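Local coordinates for beta-N-acetylhexosaminidase (Akkermansia muciniphila, PDB 6JEA), which hydrolyses terminal non-reducing N-acetylhexosamine residues, releasing N-acetylglucosamine from chitobiose and unbranched N-glycans and N-acetylgalactosamine from suitable glycosides, at residues G255-P260 against Q305-G310; L353-I358 against K368-Q373; G61-R66 against Y118-R123. One frame throughout, in Å; residues are numbered along the deposited sequence.

Interaction 1 of 3, residues G255-P260 against Q305-G310; sequences GGDEAP and QFWYEG. With NAG (2-acetamido-2-deoxy-beta-D-glucopyranose), chain B.
Glu309 reaches Glu258 through its torsions: CG lies beside its own backbone N and the chain bends at chi2 (-72°), which brings OE2 2.9 Å from Glu258 N. In Trp307, CG likewise stands opposite the carbonyl carbon (chi1 -59°), and the indole is laid past Gly255. These groups sit at the C-terminal rim of the (beta/alpha)8 barrel of family 20 glycosidases, where the neighbouring parallel strands 251-255 and 303-307 run out into active-site loops. At the end of the strand pair, Trp307 N donates to Gly255 O (2.6 Å). That same oxygen also lies 3.2 Å from Trp307 CD1, so the start of the indole is packed close against the glycine carbonyl. Gly256 then lets the chain turn away; a beta-carbon there would collide with Phe306 and with the carbonyl oxygen of Gly255.

Asp257 and Trp307 run side by side in the same direction, with carboxylate and indole planes almost perpendicular, and the sugar's acetamido methyl sits in the corner they form, touching both. Hydrogen bonds from Asp257 OD2 to His193 and from Trp307 NE1 to Glu187 hold the two groups in place. The bond from Glu258 N meets Glu309 OE2 from above the carboxylate plane, and the same oxygen has a salt bridge to Arg325, so a second-shell charge holds the backbone that follows the substrate-binding aspartate. The side chain of Glu258, an active-site residue, extends the other way in this structure, its OE1 10.6 Å from NAG O7. At the sugar, NAG C8 is 3.4 Å from Asp257 CG and lies over one face of the Trp307 ring toward its rim, 3.6 Å from CD1.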
loop_
_atom_site.group_PDB
_atom_site.type_symbol
_atom_site.label_atom_id
_atom_site.label_comp_id
_atom_site.label_asym_id
_atom_site.label_seq_id
_atom_site.Cartn_x
_atom_site.Cartn_y
_atom_site.Cartn_z
ATOM N N GLY A 255 12.200 -1.474 -2.720
ATOM C CA GLY A 255 12.338 -0.068 -3.041
ATOM C C GLY A 255 12.784 0.115 -4.476
ATOM O O GLY A 255 11.966 0.067 -5.398
ATOM N N GLY A 256 14.083 0.311 -4.681
ATOM C CA GLY A 256 14.644 0.339 -6.012
ATOM C C GLY A 256 14.670 1.690 -6.690
ATOM O O GLY A 256 15.085 1.768 -7.853
ATOM N N ASP A 257 14.234 2.752 -6.017
ATOM C CA ASP A 257 14.345 4.082 -6.594
ATOM C C ASP A 257 15.812 4.476 -6.731
ATOM O O ASP A 257 16.681 3.988 -6.001
ATOM C CB ASP A 257 13.591 5.104 -5.744
ATOM C CG ASP A 257 13.911 4.986 -4.267
ATOM O OD1 ASP A 257 13.867 3.856 -3.736
ATOM O OD2 ASP A 257 14.208 6.026 -3.637
ATOM N N GLU A 258 16.084 5.361 -7.691
ATOM C CA GLU A 258 17.457 5.710 -8.040
ATOM C C GLU A 258 18.203 6.237 -6.822
ATOM O O GLU A 258 17.779 7.212 -6.195
ATOM C CB GLU A 258 17.466 6.750 -9.159
ATOM C CG GLU A 258 18.805 6.887 -9.867
ATOM C CD GLU A 258 18.767 7.911 -10.986
ATOM O OE1 GLU A 258 19.063 9.097 -10.722
ATOM O OE2 GLU A 258 18.431 7.532 -12.129
ATOM N N ALA A 259 19.311 5.583 -6.489
ATOM C CA ALA A 259 20.101 5.944 -5.323
ATOM C C ALA A 259 21.361 6.696 -5.733
ATOM O O ALA A 259 21.962 6.382 -6.766
ATOM C CB ALA A 259 20.495 4.697 -4.530
ATOM N N PRO A 260 21.772 7.698 -4.955
ATOM C CA PRO A 260 23.045 8.375 -5.240
ATOM C C PRO A 260 24.218 7.456 -4.926
ATOM O O PRO A 260 24.328 6.920 -3.821
ATOM C CB PRO A 260 23.015 9.599 -4.318
ATOM C CG PRO A 260 22.084 9.218 -3.211
ATOM C CD PRO A 260 21.054 8.307 -3.821
ATOM N N GLN A 305 9.681 -6.772 -5.810
ATOM C CA GLN A 305 8.906 -5.687 -6.393
ATOM C C GLN A 305 9.718 -4.405 -6.312
ATOM O O GLN A 305 10.569 -4.253 -5.432
ATOM C CB GLN A 305 7.564 -5.500 -5.687
ATOM C CG GLN A 305 6.561 -6.587 -5.987
ATOM C CD GLN A 305 5.192 -6.256 -5.445
ATOM O OE1 GLN A 305 5.049 -5.391 -4.581
ATOM N NE2 GLN A 305 4.174 -6.946 -5.947
ATOM N N PHE A 306 9.466 -3.483 -7.244
ATOM C CA PHE A 306 10.286 -2.275 -7.300
ATOM C C PHE A 306 9.438 -1.036 -7.544
ATOM O O PHE A 306 8.383 -1.101 -8.176
ATOM C CB PHE A 306 11.350 -2.349 -8.407
ATOM C CG PHE A 306 12.276 -3.523 -8.293
ATOM C CD1 PHE A 306 11.958 -4.733 -8.888
ATOM C CD2 PHE A 306 13.477 -3.411 -7.616
ATOM C CE1 PHE A 306 12.815 -5.814 -8.797
ATOM C CE2 PHE A 306 14.336 -4.491 -7.521
ATOM C CZ PHE A 306 14.004 -5.694 -8.113
ATOM N N TRP A 307 9.914 0.101 -7.036
ATOM C CA TRP A 307 9.485 1.389 -7.563
ATOM C C TRP A 307 10.118 1.570 -8.937
ATOM O O TRP A 307 11.344 1.501 -9.071
ATOM C CB TRP A 307 9.892 2.530 -6.631
ATOM C CG TRP A 307 9.333 2.432 -5.240
ATOM C CD1 TRP A 307 10.038 2.225 -4.089
ATOM C CD2 TRP A 307 7.954 2.540 -4.851
ATOM N NE1 TRP A 307 9.187 2.197 -3.011
ATOM C CE2 TRP A 307 7.902 2.388 -3.450
ATOM C CE3 TRP A 307 6.761 2.749 -5.550
ATOM C CZ2 TRP A 307 6.704 2.437 -2.736
ATOM C CZ3 TRP A 307 5.571 2.800 -4.840
ATOM C CH2 TRP A 307 5.552 2.645 -3.447
ATOM N N TYR A 308 9.295 1.786 -9.958
ATOM C CA TYR A 308 9.786 1.722 -11.329
ATOM C C TYR A 308 10.764 2.852 -11.623
ATOM O O TYR A 308 10.525 4.011 -11.267
ATOM C CB TYR A 308 8.620 1.769 -12.313
ATOM C CG TYR A 308 9.005 1.446 -13.740
ATOM C CD1 TYR A 308 9.765 0.321 -14.036
ATOM C CD2 TYR A 308 8.594 2.256 -14.792
ATOM C CE1 TYR A 308 10.113 0.016 -15.339
ATOM C CE2 TYR A 308 8.938 1.957 -16.101
ATOM C CZ TYR A 308 9.697 0.836 -16.367
ATOM O OH TYR A 308 10.039 0.535 -17.664
ATOM N N GLU A 309 11.877 2.503 -12.266
ATOM C CA GLU A 309 12.796 3.467 -12.861
ATOM C C GLU A 309 12.976 3.080 -14.319
ATOM O O GLU A 309 13.419 1.964 -14.613
ATOM C CB GLU A 309 14.146 3.494 -12.134
ATOM C CG GLU A 309 14.102 4.018 -10.699
ATOM C CD GLU A 309 13.863 5.519 -10.608
ATOM O OE1 GLU A 309 13.637 6.164 -11.655
ATOM O OE2 GLU A 309 13.905 6.060 -9.481
ATOM N N GLY A 310 12.634 3.998 -15.225
ATOM C CA GLY A 310 12.585 3.654 -16.640
ATOM C C GLY A 310 13.901 3.117 -17.172
ATOM O O GLY A 310 13.948 2.045 -17.781
HETATM C C1 NAG B . 7.857 9.307 -2.551
HETATM C C2 NAG B . 9.127 8.733 -1.916
HETATM C C3 NAG B . 8.972 8.626 -0.398
HETATM C C4 NAG B . 8.484 9.939 0.198
HETATM C C5 NAG B . 7.234 10.409 -0.533
HETATM C C6 NAG B . 6.734 11.752 -0.058
HETATM C C7 NAG B . 10.463 7.205 -3.302
HETATM C C8 NAG B . 10.614 5.797 -3.790
HETATM N N2 NAG B . 9.433 7.429 -2.481
HETATM O O1 NAG B . 8.069 9.506 -3.910
HETATM O O3 NAG B . 10.229 8.276 0.170
HETATM O O4 NAG B . 8.173 9.763 1.575
HETATM O O5 NAG B . 7.526 10.543 -1.930
HETATM O O6 NAG B . 5.539 12.121 -0.732
HETATM O O7 NAG B . 11.236 8.096 -3.636
#

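Interaction 2 of 3, residues L353-I358 against K368-Q373; sequences LDFPQI and KTTTLQ. With NAG (2-acetamido-2-deoxy-beta-D-glucopyranose), chain B.
Pro356 and Thr370 share the one direct hydrogen bond between residues 353-358 and 368-373: Thr370 N donates to Pro356 O at 3.0 Å. Around it the backbones are stitched by CA-H...O contacts in both directions. Gln357 CA lies 3.3 Å from Thr370 O, Thr371 CA approaches Gln357 O, and Thr369 CA shares Pro356 O with the hydrogen bond. A water extends this pattern, donating to Gln357 O and accepting from Leu372 N at 3.2 Å, at the start of helix 372-376.

Packing gathers around Phe355. Phe355 CB lies 3.2 Å from Lys368 O; with CG beside the backbone N (chi1 -62°), the ring presents its edge to Thr370 OG1, which lies in its plane 3.6 Å from CD2. The Lys368 side chain crosses that of Phe355 obliquely, its CG beside Phe355 CD2 and CE2; the lysine chain bends at chi2 and then runs extended to give NZ to Thr370 OG1 and to Glu349 O. Thr369 CG2 rests on Pro356 O, while its hydroxyl bonds to Gln359.

Polar contact with the sugar comes from Asp354 of the substrate-binding site, whose OD2 accepts a hydrogen bond from NAG O6 at 2.6 Å; Phe355 CE1 is also near that hydroxyl.

The contact thus closes a loop between helix 348-351 and helix 372-376, whose N-cap is Thr371. Arg417 of helix 417-426 holds both sides, through Phe355 O and Thr370 O; Leu372 packs on helix 434-452 and Leu353 on barrel strand 392-399.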
loop_
_atom_site.group_PDB
_atom_site.type_symbol
_atom_site.label_atom_id
_atom_site.label_comp_id
_atom_site.label_asym_id
_atom_site.label_seq_id
_atom_site.Cartn_x
_atom_site.Cartn_y
_atom_site.Cartn_z
ATOM N N LEU A 353 -1.538 9.743 -0.901
ATOM C CA LEU A 353 -2.507 10.244 0.063
ATOM C C LEU A 353 -1.867 11.015 1.208
ATOM O O LEU A 353 -2.577 11.410 2.138
ATOM C CB LEU A 353 -3.347 9.089 0.614
ATOM C CG LEU A 353 -4.143 8.326 -0.449
ATOM C CD1 LEU A 353 -5.182 7.414 0.190
ATOM C CD2 LEU A 353 -4.796 9.287 -1.435
ATOM N N ASP A 354 -0.552 11.241 1.169
ATOM C CA ASP A 354 0.059 12.165 2.115
ATOM C C ASP A 354 -0.161 13.619 1.720
ATOM O O ASP A 354 -0.049 14.504 2.575
ATOM C CB ASP A 354 1.559 11.888 2.257
ATOM C CG ASP A 354 2.289 11.871 0.922
ATOM O OD1 ASP A 354 1.716 11.376 -0.075
ATOM O OD2 ASP A 354 3.447 12.346 0.875
ATOM N N PHE A 355 -0.487 13.879 0.457
ATOM C CA PHE A 355 -0.723 15.241 0.013
ATOM C C PHE A 355 -2.039 15.760 0.588
ATOM O O PHE A 355 -2.973 14.986 0.821
ATOM C CB PHE A 355 -0.763 15.313 -1.513
ATOM C CG PHE A 355 0.523 14.902 -2.185
ATOM C CD1 PHE A 355 1.695 14.752 -1.456
ATOM C CD2 PHE A 355 0.558 14.671 -3.550
ATOM C CE1 PHE A 355 2.873 14.369 -2.076
ATOM C CE2 PHE A 355 1.734 14.292 -4.176
ATOM C CZ PHE A 355 2.894 14.140 -3.434
ATOM N N PRO A 356 -2.139 17.066 0.831
ATOM C CA PRO A 356 -3.399 17.622 1.336
ATOM C C PRO A 356 -4.532 17.400 0.344
ATOM O O PRO A 356 -4.342 17.470 -0.871
ATOM C CB PRO A 356 -3.086 19.113 1.513
ATOM C CG PRO A 356 -1.915 19.368 0.607
ATOM C CD PRO A 356 -1.109 18.103 0.641
ATOM N N GLN A 357 -5.719 17.112 0.877
ATOM C CA GLN A 357 -6.883 16.852 0.043
ATOM C C GLN A 357 -7.705 18.101 -0.242
ATOM O O GLN A 357 -8.572 18.066 -1.122
ATOM C CB GLN A 357 -7.773 15.784 0.693
ATOM C CG GLN A 357 -8.188 16.108 2.113
ATOM C CD GLN A 357 -8.628 14.876 2.883
ATOM O OE1 GLN A 357 -9.599 14.210 2.516
ATOM N NE2 GLN A 357 -7.906 14.560 3.955
ATOM N N ILE A 358 -7.461 19.196 0.473
ATOM C CA ILE A 358 -8.147 20.462 0.244
ATOM C C ILE A 358 -7.099 21.565 0.177
ATOM O O ILE A 358 -6.213 21.635 1.036
ATOM C CB ILE A 358 -9.186 20.761 1.342
ATOM C CG1 ILE A 358 -10.292 19.701 1.331
ATOM C CG2 ILE A 358 -9.777 22.150 1.154
ATOM C CD1 ILE A 358 -11.343 19.896 2.401
ATOM N N LYS A 368 1.760 19.218 -3.464
ATOM C CA LYS A 368 0.626 19.689 -4.240
ATOM C C LYS A 368 -0.674 19.132 -3.658
ATOM O O LYS A 368 -0.677 18.218 -2.829
ATOM C CB LYS A 368 0.777 19.295 -5.708
ATOM C CG LYS A 368 0.552 17.823 -5.991
ATOM C CD LYS A 368 -0.750 17.610 -6.753
ATOM C CE LYS A 368 -0.897 16.170 -7.230
ATOM N NZ LYS A 368 -2.266 15.890 -7.767
ATOM N N THR A 369 -1.793 19.701 -4.099
ATOM C CA THR A 369 -3.105 19.317 -3.596
ATOM C C THR A 369 -3.719 18.251 -4.495
ATOM O O THR A 369 -3.744 18.402 -5.721
ATOM C CB THR A 369 -4.027 20.536 -3.515
ATOM O OG1 THR A 369 -3.489 21.486 -2.583
ATOM C CG2 THR A 369 -5.427 20.128 -3.067
ATOM N N THR A 370 -4.207 17.174 -3.883
ATOM C CA THR A 370 -4.913 16.106 -4.592
ATOM C C THR A 370 -6.308 15.998 -3.985
ATOM O O THR A 370 -6.489 15.382 -2.931
ATOM C CB THR A 370 -4.164 14.777 -4.499
ATOM O OG1 THR A 370 -2.809 14.951 -4.929
ATOM C CG2 THR A 370 -4.828 13.736 -5.385
ATOM N N THR A 371 -7.293 16.600 -4.645
ATOM C CA THR A 371 -8.647 16.569 -4.122
ATOM C C THR A 371 -9.271 15.193 -4.332
ATOM O O THR A 371 -8.718 14.317 -5.004
ATOM C CB THR A 371 -9.521 17.629 -4.789
ATOM O OG1 THR A 371 -9.739 17.273 -6.160
ATOM C CG2 THR A 371 -8.861 18.999 -4.711
ATOM N N LEU A 372 -10.459 15.023 -3.752
ATOM C CA LEU A 372 -11.187 13.770 -3.906
ATOM C C LEU A 372 -11.634 13.562 -5.348
ATOM O O LEU A 372 -11.561 12.443 -5.872
ATOM C CB LEU A 372 -12.385 13.758 -2.962
ATOM C CG LEU A 372 -13.322 12.560 -3.058
ATOM C CD1 LEU A 372 -12.674 11.312 -2.469
ATOM C CD2 LEU A 372 -14.617 12.893 -2.353
ATOM N N GLN A 373 -12.104 14.627 -6.004
ATOM C CA GLN A 373 -12.521 14.509 -7.397
ATOM C C GLN A 373 -11.333 14.199 -8.299
ATOM O O GLN A 373 -11.424 13.339 -9.190
ATOM C CB GLN A 373 -13.218 15.796 -7.841
ATOM C CG GLN A 373 -13.772 15.749 -9.253
ATOM C CD GLN A 373 -14.623 16.961 -9.579
ATOM O OE1 GLN A 373 -14.715 17.901 -8.788
ATOM N NE2 GLN A 373 -15.255 16.942 -10.748
HETATM C C1 NAG B . 7.857 9.307 -2.551
HETATM C C2 NAG B . 9.127 8.733 -1.916
HETATM C C3 NAG B . 8.972 8.626 -0.398
HETATM C C4 NAG B . 8.484 9.939 0.198
HETATM C C5 NAG B . 7.234 10.409 -0.533
HETATM C C6 NAG B . 6.734 11.752 -0.058
HETATM C C7 NAG B . 10.463 7.205 -3.302
HETATM C C8 NAG B . 10.614 5.797 -3.790
HETATM N N2 NAG B . 9.433 7.429 -2.481
HETATM O O1 NAG B . 8.069 9.506 -3.910
HETATM O O3 NAG B . 10.229 8.276 0.170
HETATM O O4 NAG B . 8.173 9.763 1.575
HETATM O O5 NAG B . 7.526 10.543 -1.930
HETATM O O6 NAG B . 5.539 12.121 -0.732
HETATM O O7 NAG B . 11.236 8.096 -3.636
HETATM O O HOH W 1 -10.746 16.884 -1.107
#

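Interaction 3 of 3, residues G61-R66 against Y118-R123; sequences GLATLR and YYKFNR
Lys120 reaches Thr64 with a chain that is straight for most of its length and hooked at the end. CG stands opposite the carbonyl carbon, the next two torsions are extended, and a final turn at chi4 (71°) swings NZ to the threonine hydroxyl. NZ donates to Thr64 OG1 at 2.7 Å, with CE beside the same oxygen at 3.2 Å. Thr64 places OG1 next to its own backbone N (chi1 -68°), which turns the hydroxyl to the lysine although its CB points the other way. The hydroxyl is also hydrogen-bonded to Tyr39, and the ammonium makes a cation-pi contact with Trp426, which probably stabilises the charge of this buried lysine.

Ala63 fills the space beside the lysine chain, its CB 4.3 Å from Lys120 CG and 4.4 Å from Tyr118 O. One helical turn further on, Arg66 CB lies 4.4 Å from Tyr118 CE1, a loose aliphatic touch. Tyr118 itself sets its ring on edge over one face of Tyr119, meets Phe452 edge-to-face, and gives its hydroxyl to Asp70, farther along helix 55-74. A methionine in place of Lys120 lacks the ammonium, leaving Thr64 OG1 without this donor and Trp426 without its cationic partner, and the polar tie between the two domains would probably weaken.

The backbone of Lys120 is itself unusual, with a positive phi (65°): it is the C-prime residue of a Schellman motif that ends helix 106-118. The chain then enters strand 123-130, completing the beta-alpha-beta crossover from strand 92-97. The contact therefore joins the helix of the family 20 non-catalytic domain 2 to a barrel helix terminus, an interdomain junction away from the annotated sites.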
loop_
_atom_site.group_PDB
_atom_site.type_symbol
_atom_site.label_atom_id
_atom_site.label_comp_id
_atom_site.label_asym_id
_atom_site.label_seq_id
_atom_site.Cartn_x
_atom_site.Cartn_y
_atom_site.Cartn_z
ATOM N N GLY A 61 -18.489 -10.471 -0.707
ATOM C CA GLY A 61 -19.934 -10.426 -0.575
ATOM C C GLY A 61 -20.373 -10.035 0.820
ATOM O O GLY A 61 -21.358 -9.317 0.993
ATOM N N LEU A 62 -19.637 -10.488 1.835
ATOM C CA LEU A 62 -19.955 -10.082 3.200
ATOM C C LEU A 62 -19.653 -8.605 3.424
ATOM O O LEU A 62 -20.368 -7.938 4.179
ATOM C CB LEU A 62 -19.202 -10.961 4.202
ATOM C CG LEU A 62 -19.598 -12.446 4.159
ATOM C CD1 LEU A 62 -18.850 -13.273 5.201
ATOM C CD2 LEU A 62 -21.103 -12.616 4.323
ATOM N N ALA A 63 -18.626 -8.068 2.759
ATOM C CA ALA A 63 -18.394 -6.625 2.822
ATOM C C ALA A 63 -19.564 -5.849 2.217
ATOM O O ALA A 63 -20.047 -4.857 2.792
ATOM C CB ALA A 63 -17.089 -6.273 2.108
ATOM N N THR A 64 -20.025 -6.283 1.042
ATOM C CA THR A 64 -21.183 -5.637 0.429
ATOM C C THR A 64 -22.414 -5.750 1.324
ATOM O O THR A 64 -23.189 -4.793 1.457
ATOM C CB THR A 64 -21.467 -6.243 -0.946
ATOM O OG1 THR A 64 -20.406 -5.901 -1.844
ATOM C CG2 THR A 64 -22.780 -5.711 -1.507
ATOM N N LEU A 65 -22.602 -6.911 1.954
ATOM C CA LEU A 65 -23.739 -7.095 2.849
ATOM C C LEU A 65 -23.642 -6.168 4.054
ATOM O O LEU A 65 -24.659 -5.658 4.537
ATOM C CB LEU A 65 -23.823 -8.558 3.288
ATOM C CG LEU A 65 -24.986 -8.967 4.191
ATOM C CD1 LEU A 65 -26.320 -8.700 3.510
ATOM C CD2 LEU A 65 -24.867 -10.432 4.581
ATOM N N ARG A 66 -22.424 -5.930 4.549
ATOM C CA ARG A 66 -22.248 -4.987 5.650
ATOM C C ARG A 66 -22.627 -3.572 5.229
ATOM O O ARG A 66 -23.284 -2.845 5.984
ATOM C CB ARG A 66 -20.805 -5.020 6.152
ATOM C CG ARG A 66 -20.472 -6.221 7.011
ATOM C CD ARG A 66 -18.986 -6.279 7.296
ATOM N NE ARG A 66 -18.628 -7.444 8.098
ATOM C CZ ARG A 66 -17.380 -7.851 8.301
ATOM N NH1 ARG A 66 -16.370 -7.189 7.752
ATOM N NH2 ARG A 66 -17.140 -8.920 9.048
ATOM N N TYR A 118 -13.396 -2.888 4.558
ATOM C CA TYR A 118 -14.760 -2.440 4.295
ATOM C C TYR A 118 -14.934 -1.964 2.856
ATOM O O TYR A 118 -16.046 -1.998 2.318
ATOM C CB TYR A 118 -15.121 -1.332 5.284
ATOM C CG TYR A 118 -16.547 -0.818 5.248
ATOM C CD1 TYR A 118 -17.586 -1.540 5.822
ATOM C CD2 TYR A 118 -16.841 0.420 4.691
ATOM C CE1 TYR A 118 -18.882 -1.056 5.813
ATOM C CE2 TYR A 118 -18.129 0.913 4.678
ATOM C CZ TYR A 118 -19.146 0.173 5.241
ATOM O OH TYR A 118 -20.432 0.663 5.228
ATOM N N TYR A 119 -13.849 -1.533 2.212
ATOM C CA TYR A 119 -13.883 -1.075 0.829
ATOM C C TYR A 119 -13.219 -2.061 -0.127
ATOM O O TYR A 119 -12.839 -1.682 -1.240
ATOM C CB TYR A 119 -13.240 0.307 0.725
ATOM C CG TYR A 119 -14.063 1.372 1.409
ATOM C CD1 TYR A 119 -15.216 1.867 0.814
ATOM C CD2 TYR A 119 -13.699 1.874 2.654
ATOM C CE1 TYR A 119 -15.982 2.836 1.435
ATOM C CE2 TYR A 119 -14.458 2.848 3.282
ATOM C CZ TYR A 119 -15.600 3.324 2.669
ATOM O OH TYR A 119 -16.365 4.290 3.288
ATOM N N LYS A 120 -13.076 -3.320 0.290
ATOM C CA LYS A 120 -12.609 -4.427 -0.543
ATOM C C LYS A 120 -11.167 -4.265 -1.015
ATOM O O LYS A 120 -10.771 -4.883 -2.009
ATOM C CB LYS A 120 -13.531 -4.647 -1.750
ATOM C CG LYS A 120 -14.965 -5.019 -1.381
ATOM C CD LYS A 120 -15.766 -5.373 -2.623
ATOM C CE LYS A 120 -17.196 -5.765 -2.289
ATOM N NZ LYS A 120 -18.006 -4.594 -1.858
ATOM N N PHE A 121 -10.365 -3.447 -0.337
ATOM C CA PHE A 121 -8.923 -3.527 -0.523
ATOM C C PHE A 121 -8.441 -4.921 -0.142
ATOM O O PHE A 121 -8.992 -5.565 0.754
ATOM C CB PHE A 121 -8.199 -2.486 0.332
ATOM C CG PHE A 121 -8.257 -1.090 -0.216
ATOM C CD1 PHE A 121 -7.384 -0.687 -1.216
ATOM C CD2 PHE A 121 -9.166 -0.172 0.282
ATOM C CE1 PHE A 121 -7.427 0.601 -1.718
ATOM C CE2 PHE A 121 -9.215 1.119 -0.214
ATOM C CZ PHE A 121 -8.346 1.506 -1.216
ATOM N N ASN A 122 -7.398 -5.393 -0.831
ATOM C CA ASN A 122 -6.858 -6.716 -0.547
ATOM C C ASN A 122 -5.337 -6.739 -0.450
ATOM O O ASN A 122 -4.756 -7.823 -0.317
ATOM C CB ASN A 122 -7.334 -7.733 -1.597
ATOM C CG ASN A 122 -6.776 -7.463 -2.986
ATOM O OD1 ASN A 122 -6.249 -6.387 -3.266
ATOM N ND2 ASN A 122 -6.901 -8.447 -3.867
ATOM N N ARG A 123 -4.672 -5.585 -0.503
ATOM C CA ARG A 123 -3.221 -5.535 -0.363
ATOM C C ARG A 123 -2.834 -4.467 0.651
ATOM O O ARG A 123 -3.249 -3.308 0.530
ATOM C CB ARG A 123 -2.546 -5.261 -1.713
ATOM C CG ARG A 123 -2.824 -6.319 -2.774
ATOM C CD ARG A 123 -2.141 -7.639 -2.444
ATOM N NE ARG A 123 -2.342 -8.634 -3.496
ATOM C CZ ARG A 123 -3.316 -9.539 -3.494
ATOM N NH1 ARG A 123 -4.182 -9.584 -2.491
ATOM N NH2 ARG A 123 -3.424 -10.402 -4.496
#

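Interactions 1 and 2 belong to the catalytic barrel and meet the same sugar from separate places, their centres about 24 Å apart: the first beside its acetamido group, the second beside its O6. Each is only partly buried. Interaction 3, also about 24 Å from interaction 2, is a mostly buried contact away from the annotated sites, and it alone joins the barrel to domain 2. The chemistry follows: interaction 1 continues a parallel strand pair and adds a bond from a backbone amide to a carboxylate, interaction 2 joins two loop segments mainly through backbone atoms and a water, and interaction 3 relies on one lysine-threonine bond amid sparse nonpolar touches.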